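Local atomic coordinates of activating signal cointegrator 1 complex subunit 3 (Homo sapiens, PDB entry 6YXQ), a protein that unwinds duplex DNA in the 3'-5' direction at the cost of ATP during alkylation repair, helps rescue stalled ribosomes, and binds ASCC2 through its N-terminal region. Residues Thr104-Asp109 with Thr151-Met156; Leu78-Gln83 with Ala99-Thr104. One frame throughout, in Å; residues are numbered along the deposited sequence.

Contact 1. Residues Thr104-Asp109 with Thr151-Met156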
loop_
_atom_site.group_PDB
_atom_site.type_symbol
_atom_site.label_atom_id
_atom_site.label_comp_id
_atom_site.label_asym_id
_atom_site.label_seq_id
_atom_site.Cartn_x
_atom_site.Cartn_y
_atom_site.Cartn_z
ATOM N N THR A 104 -3.196 -31.308 -4.214
ATOM C CA THR A 104 -4.399 -30.760 -3.612
ATOM C C THR A 104 -4.987 -31.711 -2.580
ATOM O O THR A 104 -5.493 -31.261 -1.546
ATOM C CB THR A 104 -5.421 -30.428 -4.699
ATOM O OG1 THR A 104 -4.934 -29.338 -5.495
ATOM C CG2 THR A 104 -6.760 -30.040 -4.082
ATOM N N PHE A 105 -4.889 -33.022 -2.809
ATOM C CA PHE A 105 -5.566 -34.006 -1.974
ATOM C C PHE A 105 -4.614 -34.875 -1.161
ATOM O O PHE A 105 -5.074 -35.800 -0.486
ATOM C CB PHE A 105 -6.460 -34.905 -2.831
ATOM C CG PHE A 105 -7.598 -34.184 -3.500
ATOM C CD1 PHE A 105 -8.676 -33.722 -2.765
ATOM C CD2 PHE A 105 -7.596 -33.983 -4.870
ATOM C CE1 PHE A 105 -9.729 -33.061 -3.385
ATOM C CE2 PHE A 105 -8.644 -33.325 -5.493
ATOM C CZ PHE A 105 -9.710 -32.865 -4.749
ATOM N N HIS A 106 -3.306 -34.610 -1.198
ATOM C CA HIS A 106 -2.378 -35.523 -0.531
ATOM C C HIS A 106 -2.491 -35.470 0.988
ATOM O O HIS A 106 -2.045 -36.410 1.658
ATOM C CB HIS A 106 -0.934 -35.259 -0.986
ATOM C CG HIS A 106 -0.247 -34.137 -0.268
ATOM N ND1 HIS A 106 -0.321 -32.827 -0.688
ATOM C CD2 HIS A 106 0.561 -34.138 0.817
ATOM C CE1 HIS A 106 0.391 -32.066 0.123
ATOM N NE2 HIS A 106 0.941 -32.837 1.043
ATOM N N LEU A 107 -3.102 -34.418 1.542
ATOM C CA LEU A 107 -3.315 -34.294 2.982
ATOM C C LEU A 107 -4.790 -34.223 3.356
ATOM O O LEU A 107 -5.111 -33.939 4.516
ATOM C CB LEU A 107 -2.592 -33.059 3.526
ATOM C CG LEU A 107 -1.071 -33.129 3.547
ATOM C CD1 LEU A 107 -0.469 -31.772 3.874
ATOM C CD2 LEU A 107 -0.623 -34.180 4.534
ATOM N N LYS A 108 -5.694 -34.462 2.406
ATOM C CA LYS A 108 -7.129 -34.378 2.632
ATOM C C LYS A 108 -7.787 -35.636 2.085
ATOM O O LYS A 108 -7.419 -36.113 1.009
ATOM C CB LYS A 108 -7.714 -33.126 1.961
ATOM C CG LYS A 108 -7.024 -31.834 2.385
ATOM C CD LYS A 108 -7.513 -30.635 1.590
ATOM C CE LYS A 108 -6.428 -29.580 1.407
ATOM N NZ LYS A 108 -6.367 -29.044 0.008
ATOM N N ASP A 109 -8.752 -36.180 2.827
ATOM C CA ASP A 109 -9.378 -37.446 2.461
ATOM C C ASP A 109 -10.767 -37.279 1.864
ATOM O O ASP A 109 -11.511 -38.260 1.770
ATOM C CB ASP A 109 -9.447 -38.383 3.671
ATOM C CG ASP A 109 -10.195 -37.782 4.831
ATOM O OD1 ASP A 109 -11.397 -37.481 4.674
ATOM O OD2 ASP A 109 -9.579 -37.617 5.906
ATOM N N THR A 151 5.918 -37.200 6.426
ATOM C CA THR A 151 6.648 -35.998 6.828
ATOM C C THR A 151 7.766 -35.686 5.849
ATOM O O THR A 151 8.093 -34.515 5.629
ATOM C CB THR A 151 7.227 -36.127 8.237
ATOM O OG1 THR A 151 8.070 -37.272 8.306
ATOM C CG2 THR A 151 6.132 -36.242 9.264
ATOM N N ALA A 152 8.377 -36.717 5.265
ATOM C CA ALA A 152 9.362 -36.470 4.219
ATOM C C ALA A 152 8.733 -35.733 3.041
ATOM O O ALA A 152 9.317 -34.785 2.499
ATOM C CB ALA A 152 9.979 -37.786 3.762
ATOM N N LEU A 153 7.537 -36.153 2.635
ATOM C CA LEU A 153 6.851 -35.459 1.550
ATOM C C LEU A 153 6.528 -34.023 1.942
ATOM O O LEU A 153 6.730 -33.093 1.151
ATOM C CB LEU A 153 5.575 -36.209 1.159
ATOM C CG LEU A 153 4.700 -35.555 0.081
ATOM C CD1 LEU A 153 5.446 -35.459 -1.229
ATOM C CD2 LEU A 153 3.424 -36.334 -0.121
ATOM N N VAL A 154 6.024 -33.824 3.157
ATOM C CA VAL A 154 5.671 -32.475 3.593
ATOM C C VAL A 154 6.908 -31.588 3.618
ATOM O O VAL A 154 6.881 -30.445 3.147
ATOM C CB VAL A 154 4.979 -32.512 4.967
ATOM C CG1 VAL A 154 4.639 -31.100 5.412
ATOM C CG2 VAL A 154 3.730 -33.378 4.910
ATOM N N GLN A 155 8.010 -32.102 4.177
ATOM C CA GLN A 155 9.262 -31.357 4.211
ATOM C C GLN A 155 9.744 -31.032 2.808
ATOM O O GLN A 155 10.296 -29.956 2.574
ATOM C CB GLN A 155 10.336 -32.153 4.953
ATOM C CG GLN A 155 10.386 -31.955 6.454
ATOM C CD GLN A 155 11.576 -32.665 7.080
ATOM O OE1 GLN A 155 12.517 -33.051 6.383
ATOM N NE2 GLN A 155 11.528 -32.861 8.394
ATOM N N MET A 156 9.560 -31.959 1.866
ATOM C CA MET A 156 9.977 -31.712 0.491
ATOM C C MET A 156 9.160 -30.601 -0.151
ATOM O O MET A 156 9.715 -29.747 -0.854
ATOM C CB MET A 156 9.862 -32.993 -0.324
ATOM C CG MET A 156 10.857 -33.077 -1.442
ATOM S SD MET A 156 10.811 -34.692 -2.212
ATOM C CE MET A 156 9.571 -34.441 -3.458
#

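Contact 2. Residues Leu78-Gln83 with Ala99-Thr104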
loop_
_atom_site.group_PDB
_atom_site.type_symbol
_atom_site.label_atom_id
_atom_site.label_comp_id
_atom_site.label_asym_id
_atom_site.label_seq_id
_atom_site.Cartn_x
_atom_site.Cartn_y
_atom_site.Cartn_z
ATOM N N LEU A 78 -4.066 -39.226 -13.599
ATOM C CA LEU A 78 -3.786 -38.683 -14.926
ATOM C C LEU A 78 -5.061 -38.555 -15.746
ATOM O O LEU A 78 -5.251 -37.565 -16.463
ATOM C CB LEU A 78 -2.783 -39.568 -15.658
ATOM C CG LEU A 78 -1.336 -39.465 -15.195
ATOM C CD1 LEU A 78 -0.545 -40.669 -15.675
ATOM C CD2 LEU A 78 -0.728 -38.162 -15.687
ATOM N N HIS A 79 -5.940 -39.554 -15.660
ATOM C CA HIS A 79 -7.215 -39.481 -16.364
ATOM C C HIS A 79 -8.065 -38.322 -15.844
ATOM O O HIS A 79 -8.666 -37.573 -16.632
ATOM C CB HIS A 79 -7.943 -40.821 -16.227
ATOM C CG HIS A 79 -9.255 -40.878 -16.942
ATOM N ND1 HIS A 79 -9.433 -40.384 -18.215
ATOM C CD2 HIS A 79 -10.453 -41.380 -16.563
ATOM C CE1 HIS A 79 -10.687 -40.571 -18.587
ATOM N NE2 HIS A 79 -11.327 -41.172 -17.602
ATOM N N ALA A 80 -8.117 -38.152 -14.518
ATOM C CA ALA A 80 -8.871 -37.036 -13.951
ATOM C C ALA A 80 -8.323 -35.700 -14.434
ATOM O O ALA A 80 -9.089 -34.784 -14.761
ATOM C CB ALA A 80 -8.852 -37.096 -12.424
ATOM N N ALA A 81 -6.997 -35.568 -14.483
ATOM C CA ALA A 81 -6.417 -34.324 -14.974
ATOM C C ALA A 81 -6.735 -34.125 -16.449
ATOM O O ALA A 81 -7.051 -33.010 -16.874
ATOM C CB ALA A 81 -4.911 -34.298 -14.731
ATOM N N LYS A 82 -6.688 -35.197 -17.242
ATOM C CA LYS A 82 -7.067 -35.089 -18.647
ATOM C C LYS A 82 -8.466 -34.502 -18.783
ATOM O O LYS A 82 -8.694 -33.579 -19.571
ATOM C CB LYS A 82 -6.989 -36.456 -19.331
ATOM C CG LYS A 82 -7.201 -36.397 -20.844
ATOM C CD LYS A 82 -7.934 -37.628 -21.368
ATOM C CE LYS A 82 -7.128 -38.905 -21.145
ATOM N NZ LYS A 82 -7.855 -40.131 -21.596
ATOM N N GLN A 83 -9.412 -35.013 -17.996
ATOM C CA GLN A 83 -10.765 -34.462 -18.030
ATOM C C GLN A 83 -10.780 -32.993 -17.608
ATOM O O GLN A 83 -11.418 -32.159 -18.260
ATOM C CB GLN A 83 -11.696 -35.289 -17.144
ATOM C CG GLN A 83 -11.805 -36.738 -17.571
ATOM C CD GLN A 83 -12.521 -37.617 -16.555
ATOM O OE1 GLN A 83 -12.398 -37.429 -15.345
ATOM N NE2 GLN A 83 -13.265 -38.594 -17.050
ATOM N N ALA A 99 -0.241 -33.413 -11.161
ATOM C CA ALA A 99 0.567 -33.073 -9.993
ATOM C C ALA A 99 -0.178 -32.111 -9.081
ATOM O O ALA A 99 -0.158 -32.258 -7.853
ATOM C CB ALA A 99 1.902 -32.473 -10.427
ATOM N N PHE A 100 -0.857 -31.129 -9.673
ATOM C CA PHE A 100 -1.669 -30.198 -8.900
ATOM C C PHE A 100 -2.795 -30.914 -8.166
ATOM O O PHE A 100 -3.096 -30.594 -7.011
ATOM C CB PHE A 100 -2.234 -29.123 -9.826
ATOM C CG PHE A 100 -3.117 -28.142 -9.135
ATOM C CD1 PHE A 100 -2.573 -27.106 -8.400
ATOM C CD2 PHE A 100 -4.491 -28.255 -9.213
ATOM C CE1 PHE A 100 -3.385 -26.200 -7.754
ATOM C CE2 PHE A 100 -5.308 -27.352 -8.571
ATOM C CZ PHE A 100 -4.754 -26.321 -7.840
ATOM N N LEU A 101 -3.436 -31.882 -8.822
ATOM C CA LEU A 101 -4.492 -32.648 -8.170
ATOM C C LEU A 101 -3.941 -33.442 -6.994
ATOM O O LEU A 101 -4.474 -33.370 -5.879
ATOM C CB LEU A 101 -5.167 -33.581 -9.176
ATOM C CG LEU A 101 -6.089 -32.892 -10.177
ATOM C CD1 LEU A 101 -6.679 -33.903 -11.122
ATOM C CD2 LEU A 101 -7.189 -32.116 -9.466
ATOM N N PHE A 102 -2.866 -34.203 -7.230
ATOM C CA PHE A 102 -2.260 -34.993 -6.164
ATOM C C PHE A 102 -1.916 -34.115 -4.973
ATOM O O PHE A 102 -2.253 -34.444 -3.831
ATOM C CB PHE A 102 -1.016 -35.715 -6.678
ATOM C CG PHE A 102 -0.263 -36.462 -5.609
ATOM C CD1 PHE A 102 -0.559 -37.787 -5.332
ATOM C CD2 PHE A 102 0.749 -35.844 -4.890
ATOM C CE1 PHE A 102 0.139 -38.481 -4.351
ATOM C CE2 PHE A 102 1.446 -36.533 -3.901
ATOM C CZ PHE A 102 1.140 -37.849 -3.632
ATOM N N MET A 103 -1.259 -32.978 -5.226
ATOM C CA MET A 103 -0.880 -32.090 -4.132
ATOM C C MET A 103 -2.097 -31.454 -3.475
ATOM O O MET A 103 -2.045 -31.096 -2.293
ATOM C CB MET A 103 0.076 -31.016 -4.644
ATOM C CG MET A 103 1.394 -31.580 -5.130
ATOM S SD MET A 103 2.260 -32.464 -3.825
ATOM C CE MET A 103 2.268 -31.198 -2.568
ATOM N N THR A 104 -3.196 -31.308 -4.214
ATOM C CA THR A 104 -4.399 -30.760 -3.612
ATOM C C THR A 104 -4.987 -31.711 -2.580
ATOM O O THR A 104 -5.493 -31.261 -1.546
ATOM C CB THR A 104 -5.421 -30.428 -4.699
ATOM O OG1 THR A 104 -4.934 -29.338 -5.495
ATOM C CG2 THR A 104 -6.760 -30.040 -4.082
#

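Contact 1. Residues Thr104-Asp109 with Thr151-Met156
L153 and V154, neighbours on helix 147-163, meet H106 and L107, neighbours in the turn that follows helix 91-105. Going along 151-156, L153 comes first and is the buried member of the contact. Its CG stands anti to the backbone N (chi1 177°), and the CD2 branch comes to 3.7 Å from CD2 of the H106 ring, the two side chains reaching for each other from opposite directions. The methyl approaches that ring obliquely. Around it, L153 also packs on L49, F145 and F57, the last from helix 51-61. With CG of H106 lodged between its own N and carbonyl carbon (chi1 83°), the ring is placed so that CD2 is directed at the leucine while ND1 is hydrogen-bonded to the backbone O of M103, back on the helix. On one face of the imidazole lies CB of L107. V154, next along the helix, adds a looser apolar touch, its CG2 lying 4.4 Å from CD2 of L107 in the more exposed part of the contact.

The turn itself is type I, F105 to K108, and its backbone bond from K108 N to F105 O is weak. A firmer tie is the lysine side chain folded back, NZ 2.8 Å from T104 O and lying in the carbonyl plane. The polar ends of H106 and K108 are thus engaged on their own side, with M103 O and T104 O. What spans the two segments is van der Waals contact between carbons, one of them in the imidazole ring, over a small area.

Contact 2. Residues Leu78-Gln83 with Ala99-Thr104
L101 reaches from helix 91-105 to two consecutive alanines, A80 and A81, on helix 64-85. Its CG lies anti to the carbonyl carbon and beside the backbone N (chi1 -74°), and the extended second torsion (chi2 179°) carries CD1 outward to the other helix. That single methyl does all the close touching: it sits 4.1 Å from A80 CB and 4.0 Å from A81 CB. It also lies 3.8 Å from A81 N, so it rests against the backbone as well as the two methyls. Each alanine brings only a CB to the meeting, and the backbones come near, with the CA atoms of A81 and L101 7.3 Å apart. All three residues are buried. A134 of helix 128-142 packs on both A80 and L101, and I119 of helix 113-123 also touches the leucine.

The neighbours of L101 serve other faces of the helix. F100 packs on I119 and M122, and the hydroxyl of T104 lies above one face of its ring, toward the rim. That hydroxyl donates to F100 O, OG1 to O 2.7 Å, from 34° out of the carbonyl plane; T104 N arrives from the opposite face, so one carbonyl oxygen takes two bonds from the same residue. F102 is directed to I54, T138 and I141.

The arrangement is helix-helix packing in an all-helical fold without strands: one leucine methyl set against the CB atoms of two successive alanines of the preceding helix, with A134 of a third helix touching both partners, in the ASCC2-binding N-terminal region of ASCC3.

In the fold
Coming from the N terminus, the chain runs through helix 64-85 and after a short connection continues as helix 91-105; contact 2 closes this short loop of 15 residues. Helix 91-105 then hands over to contact 1: T104 belongs to both, and the turn after it starts a longer excursion through helices 113-123 and 128-142 that closes when helix 147-163 comes back. The two closures are thus in series, neither nested nor crossed, with centres about 15 Å apart. They also meet directly, L153 CD2 packing at 4.3 Å from F102 CE2. Helix 91-105 is the common element, joined to helix 64-85 through its middle and, through its C-terminal end, to helix 147-163.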